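Local coordinates for serine protease (Arthrobacter nicotinovorans, PDB 3WY8), which probably hydrolyses peptide bonds as a trypsin-like serine protease, the deposited chain being the protease domain of a longer precursor, at residues V188-Y193 and Y201-G206. Sequence-based numbering, arbitrary orientation.
Sequences VNSYGY and YGPYWG
Tyr191 and Tyr201 form an antiparallel hydrogen-bonded pair, and Ser190 joins Tyr191 opposite Tyr201 in a classic beta bulge, in the C-terminal half of a trypsin-like fold. Tyr201 O takes two N-H groups: Ser190 N at 2.8 Å, nearly in line with the carbonyl, and Tyr191 N at 3.2 Å, tilted 28° from its plane. The return bond runs from Tyr201 N to Tyr191 O.

From CB outward, the Tyr201 side chain runs across Tyr191 toward Tyr193. Its CB sits over the centre of the Tyr191 ring, a CH-pi contact 3.5 Å from the centroid. CG and CD2 meet Tyr191 CE1, the two rings lying nearly parallel (12°) but slid apart, so they barely overlap. On the other branch, CD1 lies 3.9 Å from Tyr191 OH. Farther out, Tyr201 CE2 reaches the edge of the Tyr193 ring, near its plane, 3.7 Å from Tyr193 CE2. Tyr191 chi1 of 71° sets CG between backbone N and carbonyl carbon, which brings the ring beneath that CB; Asp151 and Thr159 bond its hydroxyl, and Asp151 also takes Tyr193 OH. An alanine at Tyr191 would strip the cover from Tyr201 CB and is likely to leave the Tyr201 ring freer to turn, with Asp151 losing one of its two tyrosine hydroxyls.

Just before the bulge, Val188 sets CG2 against Pro203 CD and CG1 against Trp205 CZ2. Ser190 OG bonds Asp92, which with His43 and Ser171 has the geometry of a charge-relay triad, so this serine probably helps hold the acid in place, as its counterpart does in trypsin-like proteases; its CB packs 3.7 Å from Pro203 CD.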
loop_
_atom_site.group_PDB
_atom_site.type_symbol
_atom_site.label_atom_id
_atom_site.label_comp_id
_atom_site.label_asym_id
_atom_site.label_seq_id
_atom_site.Cartn_x
_atom_site.Cartn_y
_atom_site.Cartn_z
ATOM N N VAL A 188 5.457 0.943 -1.679
ATOM C CA VAL A 188 4.524 0.099 -0.925
ATOM C C VAL A 188 5.170 -1.250 -0.634
ATOM O O VAL A 188 6.080 -1.669 -1.342
ATOM C CB VAL A 188 3.192 -0.152 -1.687
ATOM C CG1 VAL A 188 2.395 1.135 -1.838
ATOM C CG2 VAL A 188 3.447 -0.799 -3.052
ATOM N N ASN A 189 4.701 -1.929 0.411
ATOM C CA ASN A 189 5.078 -3.324 0.640
ATOM C C ASN A 189 4.588 -4.212 -0.505
ATOM O O ASN A 189 3.393 -4.237 -0.808
ATOM C CB ASN A 189 4.490 -3.824 1.961
ATOM C CG ASN A 189 4.982 -3.036 3.158
ATOM O OD1 ASN A 189 6.156 -2.674 3.241
ATOM N ND2 ASN A 189 4.083 -2.779 4.105
ATOM N N SER A 190 5.505 -4.935 -1.145
ATOM C CA SER A 190 5.145 -5.746 -2.313
ATOM C C SER A 190 5.421 -7.241 -2.158
ATOM O O SER A 190 4.524 -8.069 -2.357
ATOM C CB SER A 190 5.834 -5.208 -3.574
ATOM O OG SER A 190 5.652 -6.098 -4.668
ATOM N N TYR A 191 6.657 -7.594 -1.825
ATOM C CA TYR A 191 7.009 -9.001 -1.693
ATOM C C TYR A 191 8.148 -9.257 -0.722
ATOM O O TYR A 191 8.923 -8.357 -0.387
ATOM C CB TYR A 191 7.333 -9.626 -3.067
ATOM C CG TYR A 191 8.635 -9.164 -3.703
ATOM C CD1 TYR A 191 9.836 -9.838 -3.460
ATOM C CD2 TYR A 191 8.659 -8.064 -4.561
ATOM C CE1 TYR A 191 11.033 -9.417 -4.050
ATOM C CE2 TYR A 191 9.848 -7.640 -5.160
ATOM C CZ TYR A 191 11.025 -8.319 -4.898
ATOM O OH TYR A 191 12.199 -7.904 -5.477
ATOM N N GLY A 192 8.230 -10.508 -0.282
ATOM C CA GLY A 192 9.386 -11.008 0.442
ATOM C C GLY A 192 9.726 -12.382 -0.097
ATOM O O GLY A 192 8.966 -12.958 -0.879
ATOM N N TYR A 193 10.873 -12.905 0.313
ATOM C CA TYR A 193 11.279 -14.252 -0.066
ATOM C C TYR A 193 10.893 -15.275 0.996
ATOM O O TYR A 193 11.643 -15.526 1.941
ATOM C CB TYR A 193 12.775 -14.274 -0.367
ATOM C CG TYR A 193 13.088 -13.596 -1.672
ATOM C CD1 TYR A 193 12.783 -14.216 -2.884
ATOM C CD2 TYR A 193 13.660 -12.326 -1.705
ATOM C CE1 TYR A 193 13.047 -13.602 -4.090
ATOM C CE2 TYR A 193 13.935 -11.700 -2.912
ATOM C CZ TYR A 193 13.620 -12.344 -4.099
ATOM O OH TYR A 193 13.884 -11.741 -5.301
ATOM N N TYR A 201 10.385 -6.102 0.244
ATOM C CA TYR A 201 10.676 -5.380 -0.991
ATOM C C TYR A 201 9.497 -4.544 -1.456
ATOM O O TYR A 201 8.340 -4.952 -1.325
ATOM C CB TYR A 201 11.109 -6.344 -2.095
ATOM C CG TYR A 201 12.477 -6.902 -1.837
ATOM C CD1 TYR A 201 13.613 -6.205 -2.246
ATOM C CD2 TYR A 201 12.642 -8.103 -1.151
ATOM C CE1 TYR A 201 14.882 -6.694 -1.983
ATOM C CE2 TYR A 201 13.915 -8.609 -0.892
ATOM C CZ TYR A 201 15.025 -7.892 -1.312
ATOM O OH TYR A 201 16.292 -8.372 -1.063
ATOM N N GLY A 202 9.818 -3.367 -1.990
ATOM C CA GLY A 202 8.835 -2.461 -2.571
ATOM C C GLY A 202 9.319 -1.932 -3.906
ATOM O O GLY A 202 10.526 -1.731 -4.095
ATOM N N PRO A 203 8.389 -1.688 -4.845
ATOM C CA PRO A 203 8.790 -1.228 -6.175
ATOM C C PRO A 203 9.294 0.215 -6.189
ATOM O O PRO A 203 8.923 1.030 -5.333
ATOM C CB PRO A 203 7.493 -1.323 -6.983
ATOM C CG PRO A 203 6.424 -1.151 -5.975
ATOM C CD PRO A 203 6.929 -1.856 -4.747
ATOM N N TYR A 204 10.140 0.516 -7.169
ATOM C CA TYR A 204 10.603 1.873 -7.378
ATOM C C TYR A 204 9.452 2.718 -7.917
ATOM O O TYR A 204 8.800 2.342 -8.893
ATOM C CB TYR A 204 11.775 1.898 -8.361
ATOM C CG TYR A 204 12.258 3.299 -8.627
ATOM C CD1 TYR A 204 13.053 3.966 -7.696
ATOM C CD2 TYR A 204 11.896 3.971 -9.797
ATOM C CE1 TYR A 204 13.486 5.264 -7.923
ATOM C CE2 TYR A 204 12.328 5.271 -10.037
ATOM C CZ TYR A 204 13.121 5.908 -9.097
ATOM O OH TYR A 204 13.553 7.191 -9.334
ATOM N N TRP A 205 9.194 3.849 -7.270
ATOM C CA TRP A 205 8.131 4.737 -7.719
ATOM C C TRP A 205 8.634 5.680 -8.809
ATOM O O TRP A 205 9.135 6.775 -8.533
ATOM C CB TRP A 205 7.499 5.476 -6.537
ATOM C CG TRP A 205 6.359 4.704 -5.925
ATOM C CD1 TRP A 205 6.133 3.355 -6.014
ATOM C CD2 TRP A 205 5.293 5.236 -5.136
ATOM N NE1 TRP A 205 4.990 3.021 -5.335
ATOM C CE2 TRP A 205 4.456 4.157 -4.781
ATOM C CE3 TRP A 205 4.965 6.523 -4.689
ATOM C CZ2 TRP A 205 3.304 4.325 -4.001
ATOM C CZ3 TRP A 205 3.817 6.691 -3.915
ATOM C CH2 TRP A 205 3.002 5.599 -3.583
ATOM N N GLY A 206 8.502 5.218 -10.052
ATOM C CA GLY A 206 8.994 5.947 -11.210
ATOM C C GLY A 206 7.887 6.504 -12.077
ATOM O O GLY A 206 6.773 6.716 -11.615
#